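Local coordinates for protein kappa-carrageenase (Zobellia galactanivorans, PDB 5OCR) that probably hydrolyses kappa-carrageenan, a sulfated red-algal galactan, through the family 16 glycoside hydrolase domain that this chain represents, at residues V61-G66 and G89-Y94; A68-R73 and T273-D278; A104-A109 and V142-F147. All blocks are in the same frame, centred on the assembly; numbering follows the deposited sequence. Where two conformers were deposited one is given.

Overall arrangement
The three contacts tie together parts of the beta-jellyroll of this family 16 domain. Interactions 1 and 2 touch, their centres about 8 Å apart, because strand 67-74 of interaction 2 pairs along one edge with strands 61-64 and 86-97 of interaction 1, and along the other with 273-285. They also share a magnesium ion, to which Gly66 supplies its carbonyl oxygen and Asp278 both its carbonyl and OD1. Interaction 3, nested inside the chain loop that interaction 2 closes, has its centre about 11 Å from that of interaction 2. These two meet where strands 100-107 and 273-285 pair, and Asp278 OD2 forms a salt bridge with Lys105 NZ at 2.8 Å. Interactions 1 and 3 do not touch, their nearest atoms being about 8 Å apart.

Interaction 1. Residues V61-G66 and G89-Y94; sequences VKISNG and GIFKSY. With MG (magnesium ion), chain F.
Val61 and Phe91 meet at a single close point: CG1 of Val61 lies 3.4 Å from CZ of Phe91, approaching the far end of the ring at a slant. The methyl reaches it because CG1 is placed anti to the backbone nitrogen (chi1 176°), which sends the other branch, CG2, toward the backbone of Gly89 and Ile90; this CG2 sits 4.1 Å from Ile90 N. A CB on Gly89 would be tight against the same methyl. Ile63 adds the second apolar touch, with CD1 at the ring edge, near its plane, 4.3 Å from Phe91 CZ. Phe91 turns its CG anti to its own carbonyl carbon (chi1 -74°), carrying the ring over toward strand 61-64, although the two strand segments run at 90° to each other with axes 9.2 Å apart. Strand 67-74 pairs with both, and its Ala68 and Leu70 also touch the Phe91 ring, while Trp41 meets it edge-to-face. Beyond the strand, the Gly66 carbonyl O binds a magnesium ion at 2.2 Å, together with Asp278 and Glu30. No hydrogen bond joins the two segments, so their direct cohesion is that of buried hydrocarbon and aromatic surface, set by shape rather than polar pairing.

Interaction 2. Residues A68-R73 and T273-D278; sequences AELTMR and TSMYVD. With MG (magnesium ion), chain F.
Glu69 and Tyr276 face each other as a non-hydrogen-bonded pair in the antiparallel beta-sheet that strands 67-74 and 273-285 form within the jellyroll. On either side of them the backbone groups are satisfied reciprocally. Ala68 N gives to Val277 O and Val277 N returns to Ala68 O, both at 2.8 Å, and Leu70 pairs with Met275 in the same way. Farther along, Met72 N reaches Thr273 O at 2.9 Å, whereas the return bond from Thr273 N to Met72 O is weak. The amides turned outward are used by other strands: Glu69 bonds with Lys62, and Tyr276 with Gln107. Leu70 and Met275 pack CB to CG on the face they share with Ala68 and Val277. At the end of the segment Asp278 grips the magnesium ion twice, with its carbonyl O at 2.4 Å and OD1 at 2.5 Å from the metal, while OD2 takes the salt bridge from Lys105. On the Glu69 face the glutamate runs alongside the Tyr276 side chain, its carboxylate and the ring 38° apart. Thr71 OG1 lies 2.9 Å from Ser274 OG, and the Ser274 hydroxyl donates to Glu69 OE2 at 2.6 Å, using the anti lone pair of that oxygen.

Interaction 3. Residues A104-A109 and V142-F147; sequences AKIQGA and VELQQF
Gln145 presents its side-chain amide to the backbone of Ala109, so that one flat group serves both a donor and an acceptor of the same residue. Its OE1 takes the Ala109 N-H at 2.8 Å, with an angle of 156° at the hydrogen, and the donor lies in the carbonyl plane on a lone pair. The other end of the amide makes a weak bond from NE2 to Ala109 O at 3.1 Å, and NE2 has a further acceptor in Gly112 O. An extended chain beyond CG, leaving with CG anti to the carbonyl carbon (chi1 -49°), carries the amide across to the loop that holds Ala109. Gly108 lies close to the amide plane beyond OE1, its CA only 3.2 Å from that Gln145 oxygen, where a side chain would collide with it. A leucine in place of Gln145 would probably leave the buried Ala109 N-H without its acceptor and set this loop free to shift. Next to the polar pair, Ile106 and Leu144 cross obliquely, touching through CG2 of Ile106 and CD1 of Leu144 at 4.2 Å. Ile106 also rests on Met275 and Leu144 on Tyr203, from the two strands flanking 100-107, namely 273-285 and 200-207. Strand 134-144 has its own partners, 115-122 and 159-170, so the contact joins layers of the jellyroll through side chains rather than strand pairing, with Val115 and Pro117 of strand 115-122 packing against Ala109 and Gln145.

Interaction 1. Residues V61-G66 and G89-Y94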
loop_
_atom_site.group_PDB
_atom_site.type_symbol
_atom_site.label_atom_id
_atom_site.label_comp_id
_atom_site.label_asym_id
_atom_site.label_seq_id
_atom_site.Cartn_x
_atom_site.Cartn_y
_atom_site.Cartn_z
ATOM N N VAL A 61 -9.432 3.230 12.500
ATOM C CA VAL A 61 -9.453 4.426 11.652
ATOM C C VAL A 61 -10.047 5.599 12.490
ATOM O O VAL A 61 -11.122 5.446 13.143
ATOM C CB VAL A 61 -10.233 4.240 10.317
ATOM C CG1 VAL A 61 -10.300 5.551 9.503
ATOM C CG2 VAL A 61 -9.685 3.112 9.494
ATOM N N LYS A 62 -9.348 6.710 12.602
ATOM C CA LYS A 62 -9.881 7.831 13.333
ATOM C C LYS A 62 -9.421 9.013 12.501
ATOM O O LYS A 62 -8.321 8.983 11.912
ATOM C CB LYS A 62 -9.172 7.907 14.694
ATOM C CG LYS A 62 -9.376 9.219 15.462
ATOM C CD LYS A 62 -8.625 9.227 16.800
ATOM C CE LYS A 62 -8.665 10.634 17.390
ATOM N NZ LYS A 62 -7.624 10.757 18.451
ATOM N N ILE A 63 -10.215 10.059 12.428
ATOM C CA ILE A 63 -9.709 11.236 11.689
ATOM C C ILE A 63 -9.859 12.419 12.631
ATOM O O ILE A 63 -10.903 12.544 13.322
ATOM C CB ILE A 63 -10.574 11.469 10.486
ATOM C CG1 ILE A 63 -10.524 10.222 9.519
ATOM C CG2 ILE A 63 -10.123 12.743 9.797
ATOM C CD1 ILE A 63 -11.508 10.344 8.384
ATOM N N SER A 64 -8.827 13.231 12.706
ATOM C CA SER A 64 -8.832 14.404 13.602
ATOM C C SER A 64 -8.089 15.603 12.975
ATOM O O SER A 64 -6.969 15.443 12.480
ATOM C CB SER A 64 -8.124 13.907 14.852
ATOM O OG SER A 64 -7.988 14.931 15.808
ATOM N N ASN A 65 -8.664 16.801 13.048
ATOM C CA ASN A 65 -8.007 18.002 12.623
ATOM C C ASN A 65 -7.289 17.859 11.241
ATOM O O ASN A 65 -6.164 18.368 11.021
ATOM C CB ASN A 65 -7.072 18.520 13.739
ATOM C CG ASN A 65 -7.763 18.613 15.128
ATOM O OD1 ASN A 65 -8.987 18.526 15.263
ATOM N ND2 ASN A 65 -6.960 18.765 16.154
ATOM N N GLY A 66 -7.970 17.233 10.285
ATOM C CA GLY A 66 -7.530 17.230 8.910
ATOM C C GLY A 66 -6.680 16.030 8.607
ATOM O O GLY A 66 -6.251 15.910 7.445
ATOM N N GLY A 89 -5.925 -0.959 10.023
ATOM C CA GLY A 89 -6.938 -0.069 9.412
ATOM C C GLY A 89 -6.620 0.199 7.947
ATOM O O GLY A 89 -5.447 0.098 7.547
ATOM N N ILE A 90 -7.635 0.521 7.133
ATOM C CA ILE A 90 -7.450 0.577 5.683
ATOM C C ILE A 90 -8.496 1.490 5.070
ATOM O O ILE A 90 -9.638 1.400 5.471
ATOM C CB ILE A 90 -7.464 -0.807 5.017
ATOM C CG1 ILE A 90 -7.450 -0.683 3.464
ATOM C CG2 ILE A 90 -8.681 -1.656 5.475
ATOM C CD1 ILE A 90 -7.099 -2.023 2.761
ATOM N N PHE A 91 -8.076 2.408 4.189
ATOM C CA PHE A 91 -8.988 3.094 3.313
ATOM C C PHE A 91 -8.909 2.461 1.944
ATOM O O PHE A 91 -7.830 2.484 1.304
ATOM C CB PHE A 91 -8.599 4.573 3.133
ATOM C CG PHE A 91 -8.893 5.414 4.317
ATOM C CD1 PHE A 91 -10.191 5.847 4.576
ATOM C CD2 PHE A 91 -7.879 5.812 5.152
ATOM C CE1 PHE A 91 -10.469 6.653 5.706
ATOM C CE2 PHE A 91 -8.163 6.648 6.237
ATOM C CZ PHE A 91 -9.464 7.056 6.522
ATOM N N LYS A 92 -9.999 1.826 1.514
ATOM C CA LYS A 92 -10.096 1.189 0.142
ATOM C C LYS A 92 -11.238 1.820 -0.588
ATOM O O LYS A 92 -12.406 1.760 -0.131
ATOM C CB LYS A 92 -10.273 -0.302 0.251
ATOM C CG LYS A 92 -10.316 -0.919 -1.181
ATOM C CD LYS A 92 -10.686 -2.421 -1.045
ATOM C CE LYS A 92 -10.862 -2.894 -2.506
ATOM N NZ LYS A 92 -11.254 -4.365 -2.431
ATOM N N SER A 93 -10.964 2.486 -1.715
ATOM C CA SER A 93 -12.087 3.127 -2.428
ATOM C C SER A 93 -13.102 2.086 -2.971
ATOM O O SER A 93 -12.715 1.019 -3.537
ATOM C CB SER A 93 -11.626 4.049 -3.558
ATOM O OG SER A 93 -10.950 3.298 -4.582
ATOM N N TYR A 94 -14.387 2.418 -2.908
ATOM C CA TYR A 94 -15.302 1.592 -3.695
ATOM C C TYR A 94 -15.034 1.748 -5.192
ATOM O O TYR A 94 -15.157 0.762 -5.971
ATOM C CB TYR A 94 -16.761 1.931 -3.390
ATOM C CG TYR A 94 -17.227 1.250 -2.159
ATOM C CD1 TYR A 94 -17.699 -0.039 -2.186
ATOM C CD2 TYR A 94 -17.216 1.922 -0.945
ATOM C CE1 TYR A 94 -18.123 -0.653 -1.012
ATOM C CE2 TYR A 94 -17.632 1.332 0.212
ATOM C CZ TYR A 94 -18.064 0.041 0.185
ATOM O OH TYR A 94 -18.434 -0.545 1.324
HETATM MG MG MG F . -6.181 16.830 5.435
HETATM O O HOH W 1 -7.024 19.035 5.903
#

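Interaction 2. Residues A68-R73 and T273-D278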
loop_
_atom_site.group_PDB
_atom_site.type_symbol
_atom_site.label_atom_id
_atom_site.label_comp_id
_atom_site.label_asym_id
_atom_site.label_seq_id
_atom_site.Cartn_x
_atom_site.Cartn_y
_atom_site.Cartn_z
ATOM N N ALA A 68 -6.060 11.714 8.798
ATOM C CA ALA A 68 -6.550 10.368 9.104
ATOM C C ALA A 68 -5.463 9.611 9.739
ATOM O O ALA A 68 -4.324 9.679 9.277
ATOM C CB ALA A 68 -6.949 9.681 7.827
ATOM N N GLU A 69 -5.855 8.766 10.707
ATOM C CA GLU A 69 -4.888 7.941 11.472
ATOM C C GLU A 69 -5.253 6.460 11.299
ATOM O O GLU A 69 -6.423 6.118 11.566
ATOM C CB GLU A 69 -4.935 8.361 12.970
ATOM C CG GLU A 69 -4.010 7.492 13.844
ATOM C CD GLU A 69 -3.866 7.920 15.295
ATOM O OE1 GLU A 69 -4.558 8.850 15.701
ATOM O OE2 GLU A 69 -3.005 7.341 16.028
ATOM N N LEU A 70 -4.358 5.599 10.810
ATOM C CA LEU A 70 -4.659 4.201 10.636
ATOM C C LEU A 70 -3.718 3.468 11.614
ATOM O O LEU A 70 -2.523 3.711 11.621
ATOM C CB LEU A 70 -4.403 3.783 9.159
ATOM C CG LEU A 70 -5.296 4.485 8.129
ATOM C CD1 LEU A 70 -4.791 5.869 7.752
ATOM C CD2 LEU A 70 -5.348 3.659 6.839
ATOM N N THR A 71 -4.274 2.574 12.428
ATOM C CA THR A 71 -3.538 2.047 13.580
ATOM C C THR A 71 -3.457 0.524 13.568
ATOM O O THR A 71 -4.501 -0.157 13.301
ATOM C CB THR A 71 -4.254 2.519 14.894
ATOM O OG1 THR A 71 -4.293 3.955 14.880
ATOM C CG2 THR A 71 -3.488 2.112 16.169
ATOM N N MET A 72 -2.282 -0.001 13.863
ATOM C CA MET A 72 -2.074 -1.456 14.106
ATOM C C MET A 72 -2.237 -1.722 15.600
ATOM O O MET A 72 -1.561 -1.096 16.400
ATOM C CB MET A 72 -0.643 -1.820 13.669
ATOM C CG MET A 72 -0.334 -3.331 13.827
ATOM S SD MET A 72 -1.258 -4.317 12.662
ATOM C CE MET A 72 -0.539 -3.728 11.071
ATOM N N ARG A 73 -3.154 -2.629 15.987
ATOM C CA ARG A 73 -3.426 -2.885 17.422
ATOM C C ARG A 73 -3.212 -4.359 17.713
ATOM O O ARG A 73 -3.419 -5.231 16.838
ATOM C CB ARG A 73 -4.905 -2.611 17.746
ATOM C CG ARG A 73 -5.163 -1.103 17.706
ATOM C CD ARG A 73 -6.528 -0.810 18.282
ATOM N NE ARG A 73 -6.922 0.553 17.882
ATOM C CZ ARG A 73 -6.473 1.673 18.432
ATOM N NH1 ARG A 73 -5.597 1.621 19.455
ATOM N NH2 ARG A 73 -6.903 2.858 17.979
ATOM N N THR A 273 0.615 1.352 16.986
ATOM C CA THR A 273 1.402 2.354 16.284
ATOM C C THR A 273 0.558 2.778 15.083
ATOM O O THR A 273 -0.360 2.001 14.655
ATOM C CB THR A 273 2.763 1.753 15.857
ATOM O OG1 THR A 273 3.590 2.844 15.380
ATOM C CG2 THR A 273 2.662 0.685 14.710
ATOM N N SER A 274 0.802 4.000 14.557
ATOM C CA SER A 274 -0.115 4.546 13.580
ATOM C C SER A 274 0.644 5.161 12.427
ATOM O O SER A 274 1.741 5.664 12.625
ATOM C CB SER A 274 -0.916 5.657 14.215
ATOM O OG SER A 274 -1.731 5.157 15.287
ATOM N N MET A 275 0.074 5.021 11.210
ATOM C CA MET A 275 0.399 5.936 10.074
ATOM C C MET A 275 -0.620 7.060 9.993
ATOM O O MET A 275 -1.739 6.925 10.484
ATOM C CB MET A 275 0.487 5.202 8.691
ATOM C CG MET A 275 -0.873 4.577 8.316
ATOM S SD MET A 275 -0.779 3.635 6.787
ATOM C CE MET A 275 -0.667 4.922 5.559
ATOM N N TYR A 276 -0.261 8.140 9.308
ATOM C CA TYR A 276 -1.153 9.311 9.206
ATOM C C TYR A 276 -1.239 9.753 7.761
ATOM O O TYR A 276 -0.201 9.787 7.012
ATOM C CB TYR A 276 -0.531 10.493 10.017
ATOM C CG TYR A 276 -0.430 10.116 11.456
ATOM C CD1 TYR A 276 -1.528 10.348 12.308
ATOM C CD2 TYR A 276 0.733 9.528 11.981
ATOM C CE1 TYR A 276 -1.438 9.970 13.682
ATOM C CE2 TYR A 276 0.809 9.134 13.346
ATOM C CZ TYR A 276 -0.287 9.371 14.152
ATOM O OH TYR A 276 -0.187 9.049 15.475
ATOM N N VAL A 277 -2.425 10.149 7.334
ATOM C CA VAL A 277 -2.596 10.581 5.966
ATOM C C VAL A 277 -3.304 11.962 5.984
ATOM O O VAL A 277 -4.446 12.079 6.508
ATOM C CB VAL A 277 -3.481 9.576 5.200
ATOM C CG1 VAL A 277 -3.597 10.015 3.738
ATOM C CG2 VAL A 277 -2.964 8.112 5.264
ATOM N N ASP A 278 -2.685 12.968 5.360
ATOM C CA ASP A 278 -3.292 14.277 5.272
ATOM C C ASP A 278 -4.257 14.325 4.123
ATOM O O ASP A 278 -5.321 14.944 4.253
ATOM C CB ASP A 278 -2.139 15.321 5.129
ATOM C CG ASP A 278 -2.619 16.810 5.258
ATOM O OD1 ASP A 278 -3.712 17.069 5.744
ATOM O OD2 ASP A 278 -1.903 17.675 4.752
HETATM MG MG MG F . -6.181 16.830 5.435
HETATM O O HOH W 1 -7.024 19.035 5.903
#

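Interaction 3. Residues A104-A109 and V142-F147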
loop_
_atom_site.group_PDB
_atom_site.type_symbol
_atom_site.label_atom_id
_atom_site.label_comp_id
_atom_site.label_asym_id
_atom_site.label_seq_id
_atom_site.Cartn_x
_atom_site.Cartn_y
_atom_site.Cartn_z
ATOM N N ALA A 104 -0.862 10.721 -2.379
ATOM C CA ALA A 104 -1.222 10.806 -0.984
ATOM C C ALA A 104 -0.114 11.424 -0.219
ATOM O O ALA A 104 1.075 11.306 -0.576
ATOM C CB ALA A 104 -1.540 9.355 -0.500
ATOM N N LYS A 105 -0.512 12.187 0.782
ATOM C CA LYS A 105 0.488 12.800 1.707
ATOM C C LYS A 105 0.461 12.031 3.032
ATOM O O LYS A 105 -0.592 11.936 3.740
ATOM C CB LYS A 105 0.196 14.331 1.846
ATOM C CG LYS A 105 1.072 15.066 2.937
ATOM C CD LYS A 105 0.642 16.533 2.843
ATOM C CE LYS A 105 1.220 17.314 3.977
ATOM N NZ LYS A 105 0.521 18.622 3.811
ATOM N N ILE A 106 1.583 11.387 3.312
ATOM C CA ILE A 106 1.623 10.341 4.355
ATOM C C ILE A 106 2.791 10.509 5.297
ATOM O O ILE A 106 3.952 10.831 4.845
ATOM C CB ILE A 106 1.742 8.930 3.660
ATOM C CG1 ILE A 106 0.483 8.586 2.803
ATOM C CG2 ILE A 106 2.066 7.812 4.758
ATOM C CD1 ILE A 106 0.764 7.425 1.823
ATOM N N GLN A 107 2.530 10.292 6.597
ATOM C CA GLN A 107 3.666 10.133 7.491
ATOM C C GLN A 107 3.648 8.711 8.048
ATOM O O GLN A 107 2.581 8.161 8.341
ATOM C CB GLN A 107 3.441 11.107 8.678
ATOM C CG GLN A 107 4.451 10.900 9.841
ATOM C CD GLN A 107 4.420 12.040 10.863
ATOM O OE1 GLN A 107 4.258 13.254 10.526
ATOM N NE2 GLN A 107 4.472 11.663 12.130
ATOM N N GLY A 108 4.834 8.144 8.187
ATOM C CA GLY A 108 4.963 6.741 8.627
ATOM C C GLY A 108 4.762 6.586 10.123
ATOM O O GLY A 108 4.233 7.442 10.810
ATOM N N ALA A 109 5.124 5.406 10.598
ATOM C CA ALA A 109 4.799 4.972 11.978
ATOM C C ALA A 109 5.996 5.000 12.918
ATOM O O ALA A 109 7.137 4.570 12.587
ATOM C CB ALA A 109 4.233 3.530 11.924
ATOM N N VAL A 142 3.746 3.446 -2.826
ATOM C CA VAL A 142 4.889 3.360 -1.925
ATOM C C VAL A 142 4.607 2.370 -0.815
ATOM O O VAL A 142 3.431 2.126 -0.390
ATOM C CB VAL A 142 5.232 4.719 -1.282
ATOM C CG1 VAL A 142 4.259 5.145 -0.203
ATOM C CG2 VAL A 142 6.647 4.652 -0.715
ATOM N N GLU A 143 5.676 1.668 -0.431
ATOM C CA GLU A 143 5.683 0.825 0.766
ATOM C C GLU A 143 6.782 1.413 1.610
ATOM O O GLU A 143 7.927 1.316 1.234
ATOM C CB GLU A 143 5.958 -0.619 0.483
ATOM C CG GLU A 143 4.671 -1.328 0.044
ATOM C CD GLU A 143 4.991 -2.789 -0.209
ATOM O OE1 GLU A 143 5.969 -3.064 -1.002
ATOM O OE2 GLU A 143 4.272 -3.670 0.328
ATOM N N LEU A 144 6.443 1.940 2.775
ATOM C CA LEU A 144 7.439 2.506 3.680
ATOM C C LEU A 144 7.883 1.531 4.772
ATOM O O LEU A 144 7.081 0.671 5.151
ATOM C CB LEU A 144 6.835 3.742 4.361
ATOM C CG LEU A 144 6.429 4.931 3.480
ATOM C CD1 LEU A 144 5.861 6.106 4.291
ATOM C CD2 LEU A 144 7.665 5.391 2.678
ATOM N N GLN A 145 9.097 1.712 5.335
ATOM C CA GLN A 145 9.561 1.025 6.529
ATOM C C GLN A 145 9.462 -0.471 6.505
ATOM O O GLN A 145 9.285 -1.043 7.529
ATOM C CB GLN A 145 8.848 1.548 7.833
ATOM C CG GLN A 145 8.825 2.995 8.004
ATOM C CD GLN A 145 7.726 3.363 9.035
ATOM O OE1 GLN A 145 7.008 4.267 8.835
ATOM N NE2 GLN A 145 7.700 2.675 10.205
ATOM N N GLN A 146 9.612 -1.120 5.339
ATOM C CA GLN A 146 9.528 -2.570 5.235
ATOM C C GLN A 146 10.747 -3.256 5.700
ATOM O O GLN A 146 10.687 -4.442 6.050
ATOM C CB GLN A 146 9.427 -3.031 3.756
ATOM C CG GLN A 146 8.089 -2.834 3.265
ATOM C CD GLN A 146 7.746 -3.793 2.147
ATOM O OE1 GLN A 146 6.870 -4.583 2.331
ATOM N NE2 GLN A 146 8.295 -3.571 0.940
ATOM N N PHE A 147 11.852 -2.535 5.654
ATOM C CA PHE A 147 13.180 -3.129 5.899
ATOM C C PHE A 147 13.331 -4.421 5.051
ATOM O O PHE A 147 13.725 -5.505 5.598
ATOM C CB PHE A 147 13.353 -3.437 7.391
ATOM C CG PHE A 147 13.464 -2.224 8.269
ATOM C CD1 PHE A 147 14.667 -1.927 8.886
ATOM C CD2 PHE A 147 12.370 -1.373 8.441
ATOM C CE1 PHE A 147 14.793 -0.799 9.695
ATOM C CE2 PHE A 147 12.470 -0.233 9.270
ATOM C CZ PHE A 147 13.702 0.036 9.887
#